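Local coordinates for LD10117p (Drosophila melanogaster, PDB 5HJQ), which acts as a GTPase-activating protein for Rab35 in synaptic vesicle protein turnover, and binds phosphoinositides through the TBC domain that makes up this fragment, at residues A[248-253]-A[355-360]; A[259-264]-A[326-331]; A[276-281]-A[303-308]; A[310-315]-A[341-346]. All coordinates share one frame; numbering follows the deposited sequence.

Contact 1 of 4, residues A[248-253]-A[355-360]. With I3P (D-myo-inositol-1,4,5-triphosphate), chain B.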
# COMPACT_ATOMS: atom_id res chain seq x y z
N LYS A 248 9.92 -3.02 -17.21
CA LYS A 248 10.81 -3.06 -18.37
C LYS A 248 10.04 -3.21 -19.67
O LYS A 248 10.48 -2.76 -20.72
CB LYS A 248 11.83 -4.19 -18.23
CG LYS A 248 13.10 -3.80 -17.48
CD LYS A 248 14.01 -5.00 -17.29
CE LYS A 248 15.32 -4.63 -16.60
NZ LYS A 248 16.29 -3.96 -17.52
N LYS A 249 8.87 -3.84 -19.61
CA LYS A 249 8.05 -4.01 -20.81
C LYS A 249 6.88 -3.03 -20.89
O LYS A 249 6.67 -2.39 -21.93
CB LYS A 249 7.53 -5.45 -20.91
CG LYS A 249 8.61 -6.46 -21.29
CD LYS A 249 8.14 -7.39 -22.42
CE LYS A 249 9.13 -8.52 -22.66
NZ LYS A 249 10.47 -8.04 -23.10
N HIS A 250 6.12 -2.88 -19.80
CA HIS A 250 4.92 -2.05 -19.82
C HIS A 250 5.18 -0.55 -19.71
O HIS A 250 4.35 0.26 -20.12
CB HIS A 250 3.95 -2.49 -18.71
CG HIS A 250 3.05 -3.62 -19.11
ND1 HIS A 250 1.87 -3.42 -19.79
CD2 HIS A 250 3.17 -4.95 -18.94
CE1 HIS A 250 1.29 -4.59 -20.00
NE2 HIS A 250 2.06 -5.53 -19.50
N THR A 251 6.32 -0.18 -19.15
CA THR A 251 6.71 1.23 -19.16
C THR A 251 8.17 1.34 -19.64
O THR A 251 8.99 2.08 -19.08
CB THR A 251 6.49 1.89 -17.76
OG1 THR A 251 6.73 3.30 -17.85
CG2 THR A 251 7.37 1.28 -16.68
N LYS A 252 8.46 0.61 -20.72
CA LYS A 252 9.79 0.52 -21.30
C LYS A 252 10.41 1.88 -21.62
O LYS A 252 11.62 2.06 -21.46
CB LYS A 252 9.74 -0.33 -22.58
CG LYS A 252 11.09 -0.54 -23.23
CD LYS A 252 11.01 -1.47 -24.44
CE LYS A 252 10.66 -2.89 -24.03
NZ LYS A 252 10.87 -3.85 -25.15
N SER A 253 9.59 2.82 -22.07
CA SER A 253 10.09 4.15 -22.41
C SER A 253 10.62 4.88 -21.19
O SER A 253 11.68 5.51 -21.24
CB SER A 253 8.99 4.98 -23.07
OG SER A 253 8.57 4.38 -24.29
N PHE A 355 -6.06 0.51 -14.17
CA PHE A 355 -6.90 -0.62 -14.52
C PHE A 355 -7.17 -0.69 -16.02
O PHE A 355 -7.83 -1.62 -16.50
CB PHE A 355 -8.21 -0.57 -13.73
CG PHE A 355 -8.02 -0.72 -12.25
CD1 PHE A 355 -7.58 -1.91 -11.72
CD2 PHE A 355 -8.26 0.34 -11.39
CE1 PHE A 355 -7.40 -2.06 -10.35
CE2 PHE A 355 -8.07 0.21 -10.03
CZ PHE A 355 -7.65 -1.00 -9.51
N SER A 356 -6.66 0.29 -16.76
CA SER A 356 -6.69 0.24 -18.22
C SER A 356 -5.63 -0.73 -18.73
O SER A 356 -5.72 -1.25 -19.84
CB SER A 356 -6.47 1.62 -18.81
OG SER A 356 -7.49 2.52 -18.42
N ILE A 357 -4.62 -0.98 -17.89
CA ILE A 357 -3.46 -1.79 -18.26
C ILE A 357 -3.80 -3.28 -18.38
O ILE A 357 -4.25 -3.91 -17.43
CB ILE A 357 -2.33 -1.61 -17.23
CG1 ILE A 357 -1.82 -0.16 -17.27
CG2 ILE A 357 -1.19 -2.58 -17.51
CD1 ILE A 357 -0.84 0.17 -16.17
N ARG A 358 -3.56 -3.82 -19.57
CA ARG A 358 -3.92 -5.20 -19.88
C ARG A 358 -2.71 -6.13 -19.87
O ARG A 358 -1.57 -5.68 -19.84
CB ARG A 358 -4.61 -5.27 -21.25
CG ARG A 358 -5.74 -4.26 -21.43
CD ARG A 358 -7.09 -4.82 -20.98
NE ARG A 358 -7.10 -5.17 -19.56
CZ ARG A 358 -7.57 -4.39 -18.60
NH1 ARG A 358 -8.07 -3.20 -18.90
NH2 ARG A 358 -7.53 -4.79 -17.34
N GLY A 359 -2.98 -7.44 -19.89
CA GLY A 359 -1.93 -8.43 -20.02
C GLY A 359 -1.31 -8.88 -18.71
O GLY A 359 -0.58 -9.86 -18.67
N LEU A 360 -1.60 -8.15 -17.63
CA LEU A 360 -1.05 -8.50 -16.33
C LEU A 360 -1.75 -9.72 -15.74
O LEU A 360 -2.55 -9.60 -14.83
CB LEU A 360 -1.14 -7.32 -15.37
CG LEU A 360 -0.29 -6.10 -15.73
CD1 LEU A 360 -0.40 -5.03 -14.65
CD2 LEU A 360 1.16 -6.51 -15.92
C1 I3P B . -6.45 -9.40 -17.14
C2 I3P B . -7.04 -10.75 -17.51
C3 I3P B . -6.92 -11.77 -16.38
C4 I3P B . -6.92 -11.23 -14.94
C5 I3P B . -6.92 -9.73 -14.71
C6 I3P B . -7.19 -8.87 -15.95
O1 I3P B . -6.58 -8.44 -18.21
O2 I3P B . -8.40 -10.58 -17.80
O3 I3P B . -7.98 -12.70 -16.50
O4 I3P B . -5.76 -11.78 -14.29
O5 I3P B . -7.89 -9.43 -13.74
O6 I3P B . -6.77 -7.53 -15.72
P1 I3P B . -6.56 -8.88 -19.75
O11 I3P B . -7.83 -9.57 -20.09
O12 I3P B . -6.45 -7.63 -20.61
O13 I3P B . -5.36 -9.79 -20.04
P4 I3P B . -5.98 -12.86 -13.12
O41 I3P B . -7.45 -13.20 -13.04
O42 I3P B . -5.51 -12.27 -11.79
O43 I3P B . -5.17 -14.14 -13.44
P5 I3P B . -7.74 -8.14 -12.85
O51 I3P B . -8.66 -8.22 -11.69
O52 I3P B . -6.32 -8.04 -12.35
O53 I3P B . -8.07 -6.91 -13.65
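I357 turns its CG2 branch anti to the backbone N (chi1 -65°), and this methyl meets the imidazole of H250, with I357 CG2 3.9 Å from H250 ND1. L360 holds CG beside its own backbone N and sends CD2 past the other end of the ring, 3.8 Å from H250 NE2. Between these two methyls, H250 CE1 comes within 3.1 Å of R358 O. All three partners approach the ring obliquely. No hydrogen bond joins the segments.

R358 starts its side chain away from H250, while its carbonyl O stays against the ring; the guanidinium end goes to the ligand. The chain bends at chi2 and chi3 and wraps around phosphate oxygen O12 of I3P. R358 NE gives O12 a weak bond of 2.8 Å. R358 NH2 donates to I3P O6 at 3.3 Å, and O6 sits at the guanidinium edge, in its plane. R358 NH1 donates to F355 O at 2.9 Å (142°), which should restrict the rotation of the group. G359 N adds a weak bond to O13 of the same phosphate as O12.

H250 thus packs behind a loop that binds phosphoinositide on its other side. H250 closes helix 233-250, and the loop leaves helix 347-356. Helix 300-317 borders both: K300 touches L360, and L310 packs on T251. F355 rests on helix 284-297.

Contact 2 of 4, residues A[259-264]-A[326-331]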
# COMPACT_ATOMS: atom_id res chain seq x y z
N GLN A 259 17.85 5.24 -17.99
CA GLN A 259 19.19 4.77 -18.34
C GLN A 259 19.92 5.80 -19.20
O GLN A 259 21.13 5.99 -19.05
CB GLN A 259 19.11 3.43 -19.06
CG GLN A 259 18.56 2.30 -18.21
CD GLN A 259 18.45 0.99 -18.97
OE1 GLN A 259 17.75 0.90 -19.98
NE2 GLN A 259 19.15 -0.03 -18.49
N ARG A 260 19.19 6.46 -20.09
CA ARG A 260 19.77 7.45 -20.99
C ARG A 260 20.29 8.68 -20.25
O ARG A 260 21.47 9.01 -20.34
CB ARG A 260 18.75 7.86 -22.05
CG ARG A 260 18.50 6.78 -23.08
CD ARG A 260 17.24 7.01 -23.89
NE ARG A 260 16.96 5.85 -24.74
CZ ARG A 260 15.98 5.77 -25.62
NH1 ARG A 260 15.16 6.80 -25.79
NH2 ARG A 260 15.81 4.67 -26.34
N ILE A 261 19.41 9.36 -19.52
CA ILE A 261 19.79 10.58 -18.81
C ILE A 261 20.81 10.29 -17.71
O ILE A 261 21.51 11.19 -17.25
CB ILE A 261 18.56 11.27 -18.18
CG1 ILE A 261 18.02 10.45 -17.01
CG2 ILE A 261 17.49 11.49 -19.23
CD1 ILE A 261 16.87 11.11 -16.28
N CYS A 262 20.89 9.03 -17.30
CA CYS A 262 21.80 8.63 -16.25
C CYS A 262 22.52 7.35 -16.65
O CYS A 262 22.15 6.27 -16.20
CB CYS A 262 21.04 8.44 -14.93
SG CYS A 262 22.08 8.39 -13.45
N PRO A 263 23.55 7.47 -17.50
CA PRO A 263 24.28 6.28 -17.95
C PRO A 263 25.00 5.61 -16.79
O PRO A 263 25.45 6.30 -15.87
CB PRO A 263 25.26 6.83 -18.98
CG PRO A 263 25.46 8.25 -18.59
CD PRO A 263 24.13 8.71 -18.04
N GLY A 264 25.11 4.29 -16.82
CA GLY A 264 25.79 3.56 -15.76
C GLY A 264 24.89 3.29 -14.57
O GLY A 264 25.22 2.47 -13.71
N ASP A 326 18.41 17.64 -15.77
CA ASP A 326 19.52 18.16 -14.98
C ASP A 326 19.25 18.18 -13.48
O ASP A 326 20.18 18.07 -12.68
CB ASP A 326 19.87 19.57 -15.46
CG ASP A 326 19.93 19.68 -16.97
OD1 ASP A 326 20.99 19.35 -17.55
OD2 ASP A 326 18.92 20.09 -17.58
N ASN A 327 17.99 18.30 -13.10
CA ASN A 327 17.64 18.37 -11.68
C ASN A 327 17.38 16.99 -11.08
O ASN A 327 17.50 16.80 -9.87
CB ASN A 327 16.40 19.25 -11.47
CG ASN A 327 16.48 20.56 -12.22
OD1 ASN A 327 15.59 20.91 -12.99
ND2 ASN A 327 17.56 21.31 -11.99
N ILE A 328 17.03 16.03 -11.93
CA ILE A 328 16.61 14.72 -11.45
C ILE A 328 17.65 13.62 -11.65
O ILE A 328 17.56 12.57 -11.00
CB ILE A 328 15.30 14.27 -12.12
CG1 ILE A 328 15.57 13.68 -13.51
CG2 ILE A 328 14.32 15.42 -12.20
CD1 ILE A 328 14.37 13.04 -14.16
N LYS A 329 18.62 13.84 -12.53
CA LYS A 329 19.61 12.81 -12.83
C LYS A 329 20.42 12.47 -11.58
O LYS A 329 20.89 11.35 -11.42
CB LYS A 329 20.55 13.26 -13.96
CG LYS A 329 21.91 13.74 -13.49
CD LYS A 329 22.90 13.86 -14.63
CE LYS A 329 24.31 14.07 -14.10
NZ LYS A 329 24.72 12.96 -13.18
N ASN A 330 20.56 13.45 -10.69
CA ASN A 330 21.34 13.29 -9.47
C ASN A 330 20.71 12.23 -8.57
O ASN A 330 21.41 11.47 -7.91
CB ASN A 330 21.44 14.62 -8.74
CG ASN A 330 21.51 15.80 -9.69
OD1 ASN A 330 20.71 16.73 -9.59
ND2 ASN A 330 22.47 15.77 -10.61
N ASP A 331 19.38 12.21 -8.55
CA ASP A 331 18.63 11.28 -7.73
C ASP A 331 17.22 11.11 -8.30
O ASP A 331 16.31 11.87 -7.96
CB ASP A 331 18.58 11.77 -6.28
CG ASP A 331 18.26 10.66 -5.30
OD1 ASP A 331 17.62 9.67 -5.70
OD2 ASP A 331 18.66 10.78 -4.12
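K329 runs its side chain along the carbonyl oxygen of I261. Its CB starts 4.0 Å from I261 O. CG continues the chain in an extended course, and CD passes the same oxygen, again at 4.0 Å from I261 O. At CE the chain bends (chi4 57°), and NZ turns off at the tip. The touch is therefore made by methylene carbons and not by the amine. On the backbone side of the same residue, K329 O faces C262 SG at 3.8 Å, without a hydrogen bond.

Two isoleucines also meet, through their delta methyls. I261 CD1 lies 3.8 Å from I328 CD1, and the two side chains cross at about a right angle. I332 and A335 of helix 332-341 and F313 of helix 300-317 extend this apolar patch.

Residues I328 to D331 form a type I beta turn, with a weak bond from D331 N to I328 O. D331 OD1 then accepts from N334 N. The contact joins the end of helix 252-261 to the turn that links helix 325-328 to helix 332-341, whose N-cap is D331. It is plain packing in the all-helical TBC domain, away from the lipid site.

Contact 3 of 4, residues A[276-281]-A[303-308]. With I3P (D-myo-inositol-1,4,5-triphosphate), chain B.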
# COMPACT_ATOMS: atom_id res chain seq x y z
N TRP A 276 7.49 2.89 -1.98
CA TRP A 276 7.55 4.16 -1.27
C TRP A 276 7.08 5.33 -2.13
O TRP A 276 6.77 6.40 -1.60
CB TRP A 276 8.96 4.42 -0.74
CG TRP A 276 9.43 3.35 0.20
CD1 TRP A 276 10.61 2.68 0.13
CD2 TRP A 276 8.72 2.82 1.32
NE1 TRP A 276 10.69 1.76 1.15
CE2 TRP A 276 9.54 1.83 1.90
CE3 TRP A 276 7.48 3.08 1.90
CZ2 TRP A 276 9.16 1.10 3.02
CZ3 TRP A 276 7.10 2.37 3.01
CH2 TRP A 276 7.93 1.39 3.56
N TRP A 277 7.03 5.14 -3.44
CA TRP A 277 6.41 6.12 -4.32
C TRP A 277 4.94 6.24 -3.93
O TRP A 277 4.39 7.34 -3.86
CB TRP A 277 6.53 5.72 -5.79
CG TRP A 277 7.92 5.42 -6.24
CD1 TRP A 277 9.08 5.92 -5.74
CD2 TRP A 277 8.29 4.54 -7.31
NE1 TRP A 277 10.16 5.41 -6.43
CE2 TRP A 277 9.69 4.56 -7.39
CE3 TRP A 277 7.57 3.74 -8.20
CZ2 TRP A 277 10.39 3.80 -8.33
CZ3 TRP A 277 8.26 2.99 -9.13
CH2 TRP A 277 9.66 3.03 -9.19
N ILE A 278 4.33 5.09 -3.69
CA ILE A 278 2.92 5.01 -3.34
C ILE A 278 2.70 5.39 -1.88
O ILE A 278 1.99 6.36 -1.59
CB ILE A 278 2.36 3.60 -3.60
CG1 ILE A 278 2.44 3.26 -5.09
CG2 ILE A 278 0.92 3.49 -3.10
CD1 ILE A 278 2.13 1.81 -5.41
N LEU A 279 3.31 4.64 -0.97
CA LEU A 279 3.06 4.80 0.46
C LEU A 279 3.65 6.06 1.08
O LEU A 279 3.16 6.54 2.10
CB LEU A 279 3.59 3.58 1.23
CG LEU A 279 2.88 2.25 0.96
CD1 LEU A 279 3.53 1.12 1.76
CD2 LEU A 279 1.39 2.35 1.30
N ALA A 280 4.69 6.61 0.47
CA ALA A 280 5.37 7.77 1.05
C ALA A 280 5.45 8.95 0.08
O ALA A 280 6.15 9.93 0.34
CB ALA A 280 6.77 7.38 1.51
N GLY A 281 4.74 8.86 -1.03
CA GLY A 281 4.74 9.92 -2.02
C GLY A 281 3.35 10.45 -2.31
O GLY A 281 3.07 11.62 -2.06
N TYR A 303 1.10 -2.81 -8.04
CA TYR A 303 1.93 -2.96 -9.24
C TYR A 303 1.46 -1.99 -10.31
O TYR A 303 2.26 -1.27 -10.91
CB TYR A 303 1.88 -4.39 -9.80
CG TYR A 303 2.52 -5.47 -8.96
CD1 TYR A 303 3.14 -5.18 -7.75
CD2 TYR A 303 2.51 -6.79 -9.38
CE1 TYR A 303 3.73 -6.18 -6.99
CE2 TYR A 303 3.09 -7.80 -8.63
CZ TYR A 303 3.70 -7.48 -7.44
OH TYR A 303 4.28 -8.49 -6.70
N ARG A 304 0.15 -1.97 -10.54
CA ARG A 304 -0.47 -1.13 -11.55
C ARG A 304 -0.16 0.35 -11.34
O ARG A 304 0.24 1.05 -12.27
CB ARG A 304 -1.98 -1.33 -11.58
CG ARG A 304 -2.45 -2.74 -11.91
CD ARG A 304 -3.97 -2.85 -11.76
NE ARG A 304 -4.49 -4.09 -12.32
CZ ARG A 304 -4.73 -4.28 -13.61
NH1 ARG A 304 -4.48 -3.31 -14.48
NH2 ARG A 304 -5.20 -5.44 -14.03
N VAL A 305 -0.36 0.82 -10.11
CA VAL A 305 -0.17 2.22 -9.77
C VAL A 305 1.29 2.63 -9.96
O VAL A 305 1.60 3.77 -10.32
CB VAL A 305 -0.63 2.51 -8.32
CG1 VAL A 305 -0.41 3.97 -7.96
CG2 VAL A 305 -2.09 2.14 -8.16
N ALA A 306 2.20 1.68 -9.72
CA ALA A 306 3.62 1.91 -9.92
C ALA A 306 3.92 2.22 -11.38
O ALA A 306 4.68 3.13 -11.69
CB ALA A 306 4.42 0.70 -9.45
N LEU A 307 3.30 1.45 -12.28
CA LEU A 307 3.44 1.66 -13.71
C LEU A 307 2.93 3.04 -14.12
O LEU A 307 3.59 3.76 -14.87
CB LEU A 307 2.68 0.59 -14.49
CG LEU A 307 3.09 -0.87 -14.24
CD1 LEU A 307 2.24 -1.81 -15.09
CD2 LEU A 307 4.58 -1.06 -14.53
N VAL A 308 1.75 3.40 -13.61
CA VAL A 308 1.11 4.67 -13.92
C VAL A 308 1.98 5.85 -13.51
O VAL A 308 2.17 6.79 -14.29
CB VAL A 308 -0.27 4.79 -13.23
CG1 VAL A 308 -0.86 6.17 -13.44
CG2 VAL A 308 -1.20 3.73 -13.74
C1 I3P B . -6.45 -9.40 -17.14
C2 I3P B . -7.04 -10.75 -17.51
C3 I3P B . -6.92 -11.77 -16.38
C4 I3P B . -6.92 -11.23 -14.94
C5 I3P B . -6.92 -9.73 -14.71
C6 I3P B . -7.19 -8.87 -15.95
O1 I3P B . -6.58 -8.44 -18.21
O2 I3P B . -8.40 -10.58 -17.80
O3 I3P B . -7.98 -12.70 -16.50
O4 I3P B . -5.76 -11.78 -14.29
O5 I3P B . -7.89 -9.43 -13.74
O6 I3P B . -6.77 -7.53 -15.72
P1 I3P B . -6.56 -8.88 -19.75
O11 I3P B . -7.83 -9.57 -20.09
O12 I3P B . -6.45 -7.63 -20.61
O13 I3P B . -5.36 -9.79 -20.04
P4 I3P B . -5.98 -12.86 -13.12
O41 I3P B . -7.45 -13.20 -13.04
O42 I3P B . -5.51 -12.27 -11.79
O43 I3P B . -5.17 -14.14 -13.44
P5 I3P B . -7.74 -8.14 -12.85
O51 I3P B . -8.66 -8.22 -11.69
O52 I3P B . -6.32 -8.04 -12.35
O53 I3P B . -8.07 -6.91 -13.65
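The indole of W277 approaches A306 at a slant, with CZ3 leading. W277 CZ3 is 4.4 Å from A306 O and much the same from the methyl of A306. The ring also touches L336, I337 and C340 of helix 332-341. The second flat group, the guanidinium of R304, lies on the far side of the helix, where I3P O6 sits at its edge and in its plane, 3.1 Å from R304 NH2.

I278 carries the rest of the helix contact. It holds CG1 anti to the carbonyl carbon (chi1 -63°), which directs CD1 to V305: I278 CD1 lies 4.1 Å from V305 CB. The two side chains cross at a slant, with V305 CG1 4.1 Å from I278 CG1. The tip of I278 also nears the backbone of A306. The small side chain of A306 is consistent with the close approach; the CA atoms of I278 and A306 are 7.3 Å apart. All four touching residues are buried.

R304 points away from this interface on an extended chain. R304 NH2 donates to phosphate oxygen O52 of I3P at 3.3 Å, nearly straight (162°). R304 NH1 is bonded to both A354 O and I357 O, which should hold the guanidinium beside the ligand. Helix 300-317 thus packs one side into the TBC core and presents the other to the cationic phosphoinositide pocket.

Contact 4 of 4, residues A[310-315]-A[341-346]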
# COMPACT_ATOMS: atom_id res chain seq x y z
N LEU A 310 5.17 5.88 -13.14
CA LEU A 310 6.34 5.90 -14.02
C LEU A 310 6.02 6.54 -15.38
O LEU A 310 6.83 7.31 -15.91
CB LEU A 310 6.88 4.48 -14.23
CG LEU A 310 7.68 3.93 -13.05
CD1 LEU A 310 7.93 2.44 -13.22
CD2 LEU A 310 8.99 4.68 -12.92
N ASN A 311 4.86 6.22 -15.93
CA ASN A 311 4.41 6.86 -17.17
C ASN A 311 4.16 8.35 -16.98
O ASN A 311 4.59 9.17 -17.79
CB ASN A 311 3.15 6.19 -17.70
CG ASN A 311 3.37 4.74 -18.07
OD1 ASN A 311 4.51 4.29 -18.19
ND2 ASN A 311 2.29 4.00 -18.28
N LEU A 312 3.46 8.70 -15.90
CA LEU A 312 3.17 10.09 -15.60
C LEU A 312 4.44 10.90 -15.36
O LEU A 312 4.52 12.07 -15.71
CB LEU A 312 2.25 10.20 -14.38
CG LEU A 312 0.79 9.78 -14.55
CD1 LEU A 312 0.07 9.80 -13.21
CD2 LEU A 312 0.08 10.69 -15.54
N PHE A 313 5.44 10.26 -14.75
CA PHE A 313 6.69 10.95 -14.44
C PHE A 313 7.53 11.19 -15.69
O PHE A 313 8.16 12.24 -15.83
CB PHE A 313 7.51 10.17 -13.41
CG PHE A 313 8.78 10.86 -12.99
CD1 PHE A 313 8.74 11.96 -12.16
CD2 PHE A 313 10.01 10.41 -13.44
CE1 PHE A 313 9.90 12.61 -11.77
CE2 PHE A 313 11.18 11.05 -13.05
CZ PHE A 313 11.12 12.15 -12.22
N HIS A 314 7.53 10.22 -16.60
CA HIS A 314 8.26 10.36 -17.85
C HIS A 314 7.62 11.43 -18.73
O HIS A 314 8.31 12.26 -19.32
CB HIS A 314 8.31 9.03 -18.60
CG HIS A 314 9.12 9.08 -19.86
ND1 HIS A 314 8.87 8.25 -20.94
CD2 HIS A 314 10.16 9.87 -20.22
CE1 HIS A 314 9.73 8.52 -21.90
NE2 HIS A 314 10.52 9.50 -21.50
N LYS A 315 6.29 11.40 -18.81
CA LYS A 315 5.53 12.40 -19.54
C LYS A 315 5.83 13.80 -19.02
O LYS A 315 6.06 14.74 -19.78
CB LYS A 315 4.02 12.12 -19.44
CG LYS A 315 3.13 13.31 -19.77
CD LYS A 315 1.69 12.87 -19.96
CE LYS A 315 0.80 14.05 -20.33
NZ LYS A 315 0.48 14.91 -19.15
N LYS A 341 4.24 13.51 -4.45
CA LYS A 341 3.67 14.44 -3.48
C LYS A 341 2.87 15.54 -4.17
O LYS A 341 1.95 16.11 -3.58
CB LYS A 341 4.76 15.05 -2.60
CG LYS A 341 5.66 14.05 -1.90
CD LYS A 341 5.68 14.30 -0.40
CE LYS A 341 6.65 13.36 0.31
NZ LYS A 341 8.06 13.66 -0.06
N LYS A 342 3.24 15.84 -5.41
CA LYS A 342 2.56 16.86 -6.19
C LYS A 342 1.94 16.27 -7.45
O LYS A 342 1.84 16.95 -8.47
CB LYS A 342 3.54 17.98 -6.56
CG LYS A 342 4.50 18.36 -5.45
CD LYS A 342 4.21 19.76 -4.91
CE LYS A 342 5.23 20.77 -5.41
NZ LYS A 342 5.06 22.10 -4.78
N ILE A 343 1.52 15.01 -7.36
CA ILE A 343 1.00 14.27 -8.52
C ILE A 343 -0.13 15.05 -9.20
O ILE A 343 -1.08 15.49 -8.56
CB ILE A 343 0.53 12.85 -8.11
CG1 ILE A 343 0.17 12.01 -9.34
CG2 ILE A 343 -0.63 12.90 -7.12
CD1 ILE A 343 1.37 11.31 -9.95
N PRO A 344 0.00 15.26 -10.52
CA PRO A 344 -0.92 16.12 -11.27
C PRO A 344 -2.21 15.45 -11.74
O PRO A 344 -2.88 16.00 -12.62
CB PRO A 344 -0.07 16.55 -12.48
CG PRO A 344 0.85 15.40 -12.70
CD PRO A 344 1.16 14.85 -11.33
N VAL A 345 -2.57 14.30 -11.18
CA VAL A 345 -3.86 13.70 -11.50
C VAL A 345 -4.67 13.40 -10.24
O VAL A 345 -4.11 13.18 -9.17
CB VAL A 345 -3.71 12.39 -12.31
CG1 VAL A 345 -3.12 12.68 -13.69
CG2 VAL A 345 -2.86 11.38 -11.55
N SER A 346 -5.99 13.42 -10.38
CA SER A 346 -6.89 13.10 -9.29
C SER A 346 -6.78 11.62 -8.94
O SER A 346 -6.27 10.84 -9.73
CB SER A 346 -8.33 13.46 -9.66
OG SER A 346 -8.81 12.61 -10.69
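L312 and V345 touch without any polar bond between them; within the segments, the shorter of the two helix backbone bonds is K315 N to N311 O, 3.0 Å, in the helix that bears L312. The loop that bears V345 has its own polar tie, from H286 NE2 to V345 O.

The contact itself is apolar and centres on one methyl. L312 CD1 lies 3.7 Å from V345 CG2 and 3.8 Å from I343 CD1. L312 and V345 reach toward each other tip to tip, and their second branches follow, with L312 CD2 4.2 Å from V345 CG1. I343 comes in differently. Its side chain crosses that of L312 at about a right angle. It leaves the backbone across the line to the helix, and only its end comes nearer. CG1 stands anti to the backbone N, and the turn at chi2 (85°) then swings CD1 back to the leucine.

Other helices close in around the leucine. F339 of helix 332-341 and L350 of helix 347-356 both touch L312, and L350 also packs on V345. One residue from L312, F313 meets the ring of F339 edge-to-face. At the end of the loop, S346 is the N-cap of helix 347-356, and its OG accepts from K349 N.

This is a connecting loop laid against a helix. I343 and V345 put methyls on L312 of helix 300-317, and the loop's last residue starts the next helix, in the all-helical architecture of the TBC domain.

Helix 300-317 ties the set together. It supplies one side of contacts 3 and 4, whose centres are about 10 Å apart, and it touches contact 1 through R304 and N311. Helix 252-261 begins in contact 1 and ends in contact 2, the centres about 23 Å apart. Along the chain, contact 1 closes a long loop that holds the other three. Contact 3 is nested within contact 2 as well, contacts 2 and 4 alternate, and contact 3 closes before contact 4 opens. Contacts 1 and 3 both touch I3P and touch one another directly. The lipid pocket therefore draws on chain segments far apart in sequence, while contacts 2 and 4 pack helices beyond it.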